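Local coordinates for protein N-terminal domain of PorA (28-171) (Porphyromonas gingivalis ATCC 33277, PDB 6KJK) that is the N-terminal domain of a type IX secretion system cargo protein that influences PorXY-SigP signalling, at residues Q4-N16 and F36-I48. Numbering follows the deposited sequence. Where two conformers were deposited one is given.
Sequences QVVIKVGDAILEN and FKGMVINQSATPI
Gln-4 O accepts from Gln-43 N at 2.7 Å, the shortest polar bond between 4-16 and 36-48. It closes one end of an antiparallel strand pair, strand 5-9 with the 36-42 part of strand 31-42. The pair belongs to an antiparallel sheet, one of two sheets in this all-beta domain. Val-6 and Ile-41 form a hydrogen-bonded pair, joined by bonds in both directions. Lys-8 and Met-39 form the next one; Lys-8 N reaches Met-39 O nearly straight, while Met-39 N bonds to Lys-8 O with a more bent N-H...O angle of 147°. Past the last bridge, one water continues the link: it accepts from Gly-10 N and donates to Lys-37 O. Gly-10 lies in a type II' turn from Val-9 to Ala-12.

Val-5, Ile-7, Val-40 and Asn-42 share one face. The CG1 methyls of Val-5 and Val-40 meet at 3.8 Å, the two side chains crossing obliquely. On this face Ile-7 packs on Ala-125 and Val-127 of strand 125-133, in the second sheet, and Val-40 on Leu-92 of strand 90-99. Farther along, Val-9 CG2 meets Phe-36 CE1 and CZ, at 3.7 Å from each.

The other face carries Val-6, Lys-8, Met-39 and Ile-41. With CG anti to the backbone N (chi1 -175°) and the chain extended, Lys-8 lays CB and CD against the Ile-41 CD1 methyl. The Gln-43 side chain lies roughly at right angles to Val-6. Gln-43 NE2 is 3.7 Å from Val-6 CG2, and Ile-13 CD1 approaches this nitrogen too.

At the end of the strand, Asn-42 holds residues 43-46 in shape. Its OD1 accepts from Ser-44 N, an Asx turn, with the donor above the carbonyl plane. Its ND2 gives to Thr-46 O at 2.8 Å and to Val-85 O. Ser-44 OG accepts from Thr-46 N at 3.1 Å, an ST turn with a nearly straight N-H...O angle of 170°.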
ATOM      1  N   GLN A   4      15.602   9.481  -3.980  1.00 22.58           N
ATOM      2  CA  GLN A   4      14.836  10.702  -4.237  1.00 22.54           C
ATOM      3  C   GLN A   4      13.329  10.488  -4.163  1.00 16.82           C
ATOM      4  O   GLN A   4      12.582  11.434  -4.003  1.00 18.61           O
ATOM      5  CB  GLN A   4      15.201  11.313  -5.596  1.00 29.77           C
ATOM      6  CG  GLN A   4      16.699  11.552  -5.811  1.00 37.23           C
ATOM      7  CD  GLN A   4      17.171  12.911  -5.328  1.00 36.89           C
ATOM      8  OE1 GLN A   4      16.447  13.903  -5.412  1.00 34.87           O
ATOM      9  NE2 GLN A   4      18.393  12.961  -4.812  1.00 45.53           N
ATOM     10  N   VAL A   5      12.867   9.243  -4.257  1.00 15.94           N
ATOM     11  CA  VAL A   5      11.449   8.922  -4.097  1.00 13.48           C
ATOM     12  C   VAL A   5      11.281   8.282  -2.734  1.00 12.23           C
ATOM     13  O   VAL A   5      12.005   7.330  -2.403  1.00 15.54           O
ATOM     14  CB  VAL A   5      10.956   7.974  -5.199  1.00 15.32           C
ATOM     15  CG1 VAL A   5       9.519   7.584  -4.933  1.00 16.65           C
ATOM     16  CG2 VAL A   5      11.104   8.654  -6.540  1.00 20.15           C
ATOM     17  N   VAL A   6      10.355   8.802  -1.936  1.00 12.15           N
ATOM     18  CA  VAL A   6      10.100   8.302  -0.594  1.00 11.39           C
ATOM     19  C   VAL A   6       8.610   8.064  -0.411  1.00 11.71           C
ATOM     20  O   VAL A   6       7.768   8.597  -1.148  1.00 11.41           O
ATOM     21  CB  VAL A   6      10.643   9.216   0.536  1.00 12.96           C
ATOM     22  CG1 VAL A   6      12.141   9.425   0.354  1.00 14.04           C
ATOM     23  CG2 VAL A   6       9.935  10.571   0.547  1.00 12.28           C
ATOM     24  N   ILE A   7       8.291   7.274   0.601  1.00  9.96           N
ATOM     25  CA  ILE A   7       6.926   7.069   1.055  1.00 10.50           C
ATOM     26  C   ILE A   7       6.796   7.727   2.416  1.00 11.41           C
ATOM     27  O   ILE A   7       7.677   7.574   3.274  1.00 12.05           O
ATOM     28  CB  ILE A   7       6.594   5.570   1.094  1.00 11.42           C
ATOM     29  CG1 ILE A   7       6.647   5.024  -0.350  1.00 12.89           C
ATOM     30  CG2 ILE A   7       5.221   5.326   1.700  1.00 12.87           C
ATOM     31  CD1 ILE A   7       6.767   3.503  -0.450  1.00 15.92           C
ATOM     32  N   LYS A   8       5.745   8.511   2.590  1.00 11.23           N
ATOM     33  CA  LYS A   8       5.452   9.212   3.822  1.00 11.28           C
ATOM     34  C   LYS A   8       4.167   8.646   4.414  1.00 11.00           C
ATOM     35  O   LYS A   8       3.190   8.397   3.689  1.00 12.14           O
ATOM     36  CB  LYS A   8       5.264  10.704   3.509  1.00 14.12           C
ATOM     37  CG  LYS A   8       5.061  11.627   4.684  1.00 16.08           C
ATOM     38  CD  LYS A   8       5.040  13.073   4.221  1.00 20.58           C
ATOM     39  CE  LYS A   8       4.920  14.042   5.369  1.00 23.59           C
ATOM     40  NZ  LYS A   8       5.118  15.433   4.856  1.00 29.81           N
ATOM     41  N   VAL A   9       4.148   8.456   5.728  1.00 10.64           N
ATOM     42  CA  VAL A   9       2.954   8.045   6.455  1.00 11.83           C
ATOM     43  C   VAL A   9       2.764   9.002   7.617  1.00 15.32           C
ATOM     44  O   VAL A   9       3.705   9.260   8.381  1.00 14.14           O
ATOM     45  CB  VAL A   9       3.055   6.601   6.959  1.00 11.86           C
ATOM     46  CG1 VAL A   9       1.843   6.242   7.824  1.00 16.38           C
ATOM     47  CG2 VAL A   9       3.114   5.679   5.779  1.00 12.56           C
ATOM     48  N   GLY A  10       1.555   9.536   7.751  1.00 14.99           N
ATOM     49  CA  GLY A  10       1.336  10.561   8.764  1.00 17.06           C
ATOM     50  C   GLY A  10       2.270  11.711   8.477  1.00 14.79           C
ATOM     51  O   GLY A  10       2.409  12.163   7.346  1.00 15.24           O
ATOM     52  N   ASP A  11       2.976  12.200   9.507  1.00 15.11           N
ATOM     53  CA  ASP A  11       3.908  13.298   9.312  1.00 14.87           C
ATOM     54  C   ASP A  11       5.332  12.851   8.985  1.00 13.31           C
ATOM     55  O   ASP A  11       6.219  13.699   8.953  1.00 13.29           O
ATOM     56  CB  ASP A  11       3.911  14.208  10.544  1.00 16.72           C
ATOM     57  CG  ASP A  11       4.678  13.640  11.709  1.00 17.49           C
ATOM     58  OD1 ASP A  11       4.981  12.440  11.820  1.00 18.89           O
ATOM     59  OD2 ASP A  11       4.977  14.460  12.594  1.00 17.97           O
ATOM     60  N   ALA A  12       5.581  11.555   8.764  1.00 12.54           N
ATOM     61  CA  ALA A  12       6.953  11.036   8.756  1.00 11.22           C
ATOM     62  C   ALA A  12       7.326  10.451   7.402  1.00 10.13           C
ATOM     63  O   ALA A  12       6.587   9.613   6.856  1.00 11.56           O
ATOM     64  CB  ALA A  12       7.112   9.988   9.825  1.00 12.81           C
ATOM     65  N   ILE A  13       8.514  10.784   6.916  1.00 10.91           N
ATOM     66  CA  ILE A  13       9.116  10.084   5.788  1.00 10.38           C
ATOM     67  C   ILE A  13       9.601   8.720   6.272  1.00 10.93           C
ATOM     68  O   ILE A  13      10.360   8.627   7.244  1.00 11.45           O
ATOM     69  CB  ILE A  13      10.285  10.912   5.234  1.00  9.54           C
ATOM     70  CG1 ILE A  13       9.799  12.228   4.650  1.00 11.55           C
ATOM     71  CG2 ILE A  13      11.107  10.092   4.246  1.00 11.65           C
ATOM     72  CD1 ILE A  13      10.976  13.173   4.275  1.00 14.74           C
ATOM     73  N   LEU A  14       9.162   7.650   5.626  1.00 10.43           N
ATOM     74  CA  LEU A  14       9.606   6.319   6.018  1.00  9.92           C
ATOM     75  C   LEU A  14      11.006   6.033   5.506  1.00  9.46           C
ATOM     76  O   LEU A  14      11.386   6.392   4.396  1.00 10.45           O
ATOM     77  CB  LEU A  14       8.690   5.268   5.414  1.00 10.92           C
ATOM     78  CG  LEU A  14       7.217   5.301   5.811  1.00 10.65           C
ATOM     79  CD1 LEU A  14       6.458   4.128   5.163  1.00 13.87           C
ATOM     80  CD2 LEU A  14       6.982   5.381   7.306  1.00 15.24           C
ATOM     81  N   GLU A  15      11.774   5.323   6.327  1.00 12.42           N
ATOM     82  CA  GLU A  15      12.971   4.725   5.759  1.00 15.29           C
ATOM     83  C   GLU A  15      12.571   3.704   4.694  1.00 14.71           C
ATOM     84  O   GLU A  15      11.486   3.124   4.751  1.00 15.26           O
ATOM     85  CB  GLU A  15      13.898   4.181   6.870  1.00 20.95           C
ATOM     86  CG  GLU A  15      13.492   2.913   7.572  1.00 24.31           C
ATOM     87  CD  GLU A  15      14.568   2.429   8.586  1.00 21.62           C
ATOM     88  OE1 GLU A  15      15.300   3.250   9.199  1.00 18.62           O
ATOM     89  OE2 GLU A  15      14.688   1.201   8.748  1.00 23.38           O
ATOM     90  N   ASN A  16      13.432   3.521   3.689  1.00 17.42           N
ATOM     91  CA  ASN A  16      13.110   2.544   2.662  1.00 20.51           C
ATOM     92  C   ASN A  16      12.989   1.164   3.285  1.00 17.94           C
ATOM     93  O   ASN A  16      13.664   0.852   4.268  1.00 17.25           O
ATOM     94  CB  ASN A  16      14.160   2.505   1.571  1.00 19.21           C
ATOM     95  CG  ASN A  16      13.638   1.846   0.322  1.00 22.79           C
ATOM     96  OD1 ASN A  16      12.466   2.010  -0.011  1.00 21.73           O
ATOM     97  ND2 ASN A  16      14.495   1.124  -0.392  1.00 25.93           N
ATOM     98  N   PHE A  36      -4.439   1.292   4.926  1.00 11.07           N
ATOM     99  CA  PHE A  36      -3.168   2.002   4.964  1.00 12.01           C
ATOM    100  C   PHE A  36      -3.270   3.234   4.087  1.00 10.86           C
ATOM    101  O   PHE A  36      -3.821   3.183   2.982  1.00 10.94           O
ATOM    102  CB  PHE A  36      -2.071   1.084   4.405  1.00 11.55           C
ATOM    103  CG  PHE A  36      -0.785   1.788   4.098  1.00 10.99           C
ATOM    104  CD1 PHE A  36       0.184   1.932   5.068  1.00 12.62           C
ATOM    105  CD2 PHE A  36      -0.546   2.336   2.859  1.00 12.12           C
ATOM    106  CE1 PHE A  36       1.358   2.585   4.799  1.00 13.22           C
ATOM    107  CE2 PHE A  36       0.628   3.000   2.584  1.00 14.31           C
ATOM    108  CZ  PHE A  36       1.593   3.113   3.560  1.00 13.30           C
ATOM    109  N   LYS A  37      -2.752   4.350   4.592  1.00 11.26           N
ATOM    110  CA  LYS A  37      -2.734   5.601   3.847  1.00 11.08           C
ATOM    111  C   LYS A  37      -1.349   6.219   3.936  1.00 10.15           C
ATOM    112  O   LYS A  37      -0.759   6.287   5.021  1.00 12.25           O
ATOM    113  CB  LYS A  37      -3.753   6.624   4.407  1.00 13.87           C
ATOM    114  CG  LYS A  37      -5.212   6.322   4.044  1.00 27.66           C
ATOM    115  CD  LYS A  37      -6.133   7.294   4.777  1.00 32.08           C
ATOM    116  CE  LYS A  37      -5.938   8.704   4.239  1.00 37.52           C
ATOM    117  NZ  LYS A  37      -7.149   9.556   4.417  1.00 42.05           N
ATOM    118  N   GLY A  38      -0.853   6.701   2.815  1.00  9.84           N
ATOM    119  CA  GLY A  38       0.411   7.393   2.801  1.00 11.62           C
ATOM    120  C   GLY A  38       0.504   8.248   1.562  1.00 10.59           C
ATOM    121  O   GLY A  38      -0.502   8.532   0.896  1.00 10.21           O
ATOM    122  N   MET A  39       1.713   8.698   1.273  1.00 11.27           N
ATOM    123  CA  MET A  39       2.000   9.559   0.132  0.56 10.70           C
ATOM    124  C   MET A  39       3.294   9.081  -0.505  1.00 12.85           C
ATOM    125  O   MET A  39       4.243   8.724   0.217  1.00 15.21           O
ATOM    126  CB  MET A  39       2.243  11.017   0.577  0.56 14.75           C
ATOM    127  CG  MET A  39       1.055  11.687   1.249  0.56 16.37           C
ATOM    128  SD  MET A  39      -0.266  12.143   0.107  0.56 15.02           S
ATOM    129  CE  MET A  39       0.692  12.773  -1.206  0.56 16.90           C
ATOM    130  N   VAL A  40       3.365   9.087  -1.827  1.00 10.96           N
ATOM    131  CA  VAL A  40       4.622   8.868  -2.545  1.00 10.89           C
ATOM    132  C   VAL A  40       5.120  10.233  -2.997  1.00 10.41           C
ATOM    133  O   VAL A  40       4.405  10.967  -3.696  1.00 12.23           O
ATOM    134  CB  VAL A  40       4.418   7.928  -3.737  1.00 10.52           C
ATOM    135  CG1 VAL A  40       5.744   7.760  -4.458  1.00 14.09           C
ATOM    136  CG2 VAL A  40       3.910   6.583  -3.245  1.00 12.35           C
ATOM    137  N   ILE A  41       6.356  10.572  -2.618  1.00 11.41           N
ATOM    138  CA  ILE A  41       6.907  11.907  -2.847  1.00 12.03           C
ATOM    139  C   ILE A  41       8.163  11.786  -3.678  1.00 12.38           C
ATOM    140  O   ILE A  41       9.032  10.973  -3.366  1.00 13.21           O
ATOM    141  CB  ILE A  41       7.205  12.601  -1.508  1.00 13.08           C
ATOM    142  CG1 ILE A  41       5.898  12.783  -0.737  1.00 17.77           C
ATOM    143  CG2 ILE A  41       7.914  13.971  -1.700  1.00 15.72           C
ATOM    144  CD1 ILE A  41       6.071  13.039   0.719  1.00 23.10           C
ATOM    145  N   ASN A  42       8.280  12.595  -4.719  1.00 13.26           N
ATOM    146  CA  ASN A  42       9.514  12.692  -5.477  1.00 12.71           C
ATOM    147  C   ASN A  42      10.211  13.969  -5.024  1.00 16.36           C
ATOM    148  O   ASN A  42       9.686  15.066  -5.240  1.00 15.01           O
ATOM    149  CB  ASN A  42       9.189  12.768  -6.967  1.00 16.32           C
ATOM    150  CG  ASN A  42      10.377  13.188  -7.806  1.00 17.46           C
ATOM    151  OD1 ASN A  42      11.529  12.982  -7.414  1.00 17.81           O
ATOM    152  ND2 ASN A  42      10.101  13.777  -8.979  1.00 18.51           N
ATOM    153  N   GLN A  43      11.388  13.832  -4.415  1.00 13.97           N
ATOM    154  CA  GLN A  43      12.100  14.968  -3.839  1.00 15.68           C
ATOM    155  C   GLN A  43      12.977  15.703  -4.848  1.00 19.23           C
ATOM    156  O   GLN A  43      13.552  16.742  -4.506  1.00 22.06           O
ATOM    157  CB  GLN A  43      12.946  14.507  -2.654  1.00 17.55           C
ATOM    158  CG  GLN A  43      12.099  13.939  -1.546  1.00 16.52           C
ATOM    159  CD  GLN A  43      12.937  13.284  -0.460  1.00 15.31           C
ATOM    160  OE1 GLN A  43      14.055  12.830  -0.706  1.00 19.66           O
ATOM    161  NE2 GLN A  43      12.412  13.265   0.728  1.00 15.23           N
ATOM    162  N   SER A  44      13.094  15.208  -6.069  1.00 19.05           N
ATOM    163  CA  SER A  44      13.855  15.882  -7.116  1.00 23.01           C
ATOM    164  C   SER A  44      13.062  17.032  -7.728  1.00 19.46           C
ATOM    165  O   SER A  44      11.828  17.057  -7.728  1.00 26.02           O
ATOM    166  CB  SER A  44      14.225  14.876  -8.206  1.00 26.72           C
ATOM    167  OG  SER A  44      14.856  15.524  -9.300  1.00 33.09           O
ATOM    168  N   ALA A  45      13.802  18.009  -8.266  1.00 28.80           N
ATOM    169  CA  ALA A  45      13.164  19.103  -8.984  1.00 29.87           C
ATOM    170  C   ALA A  45      12.502  18.634 -10.273  1.00 30.76           C
ATOM    171  O   ALA A  45      11.594  19.309 -10.775  1.00 32.57           O
ATOM    172  CB  ALA A  45      14.193  20.192  -9.297  1.00 33.14           C
ATOM    173  N   THR A  46      12.926  17.491 -10.806  1.00 23.91           N
ATOM    174  CA  THR A  46      12.432  16.979 -12.072  1.00 21.00           C
ATOM    175  C   THR A  46      11.343  15.946 -11.799  1.00 20.37           C
ATOM    176  O   THR A  46      11.591  15.006 -11.034  1.00 20.46           O
ATOM    177  CB  THR A  46      13.593  16.313 -12.797  1.00 25.57           C
ATOM    178  OG1 THR A  46      14.655  17.264 -12.959  1.00 30.94           O
ATOM    179  CG2 THR A  46      13.167  15.825 -14.166  1.00 28.88           C
ATOM    180  N   PRO A  47      10.139  16.089 -12.352  1.00 19.08           N
ATOM    181  CA  PRO A  47       9.108  15.054 -12.166  1.00 17.68           C
ATOM    182  C   PRO A  47       9.555  13.726 -12.744  1.00 16.03           C
ATOM    183  O   PRO A  47      10.384  13.664 -13.651  1.00 19.58           O
ATOM    184  CB  PRO A  47       7.910  15.598 -12.948  1.00 19.25           C
ATOM    185  CG  PRO A  47       8.162  17.076 -13.054  1.00 27.14           C
ATOM    186  CD  PRO A  47       9.652  17.224 -13.152  1.00 26.25           C
ATOM    187  N   ILE A  48       9.013  12.641 -12.181  1.00 14.90           N
ATOM    188  CA  ILE A  48       9.324  11.293 -12.635  1.00 16.30           C
ATOM    189  C   ILE A  48       8.020  10.527 -12.802  1.00 15.21           C
ATOM    190  O   ILE A  48       7.079  10.693 -12.015  1.00 16.69           O
ATOM    191  CB  ILE A  48      10.300  10.579 -11.663  1.00 17.45           C
ATOM    192  CG1 ILE A  48      10.712   9.199 -12.159  1.00 20.98           C
ATOM    193  CG2 ILE A  48       9.735  10.489 -10.267  1.00 18.43           C
ATOM    194  CD1 ILE A  48      11.727   8.555 -11.227  1.00 24.54           C
TER
HETATM  195  O   HOH W   1      -0.667   8.818   6.127  1.00 15.89           O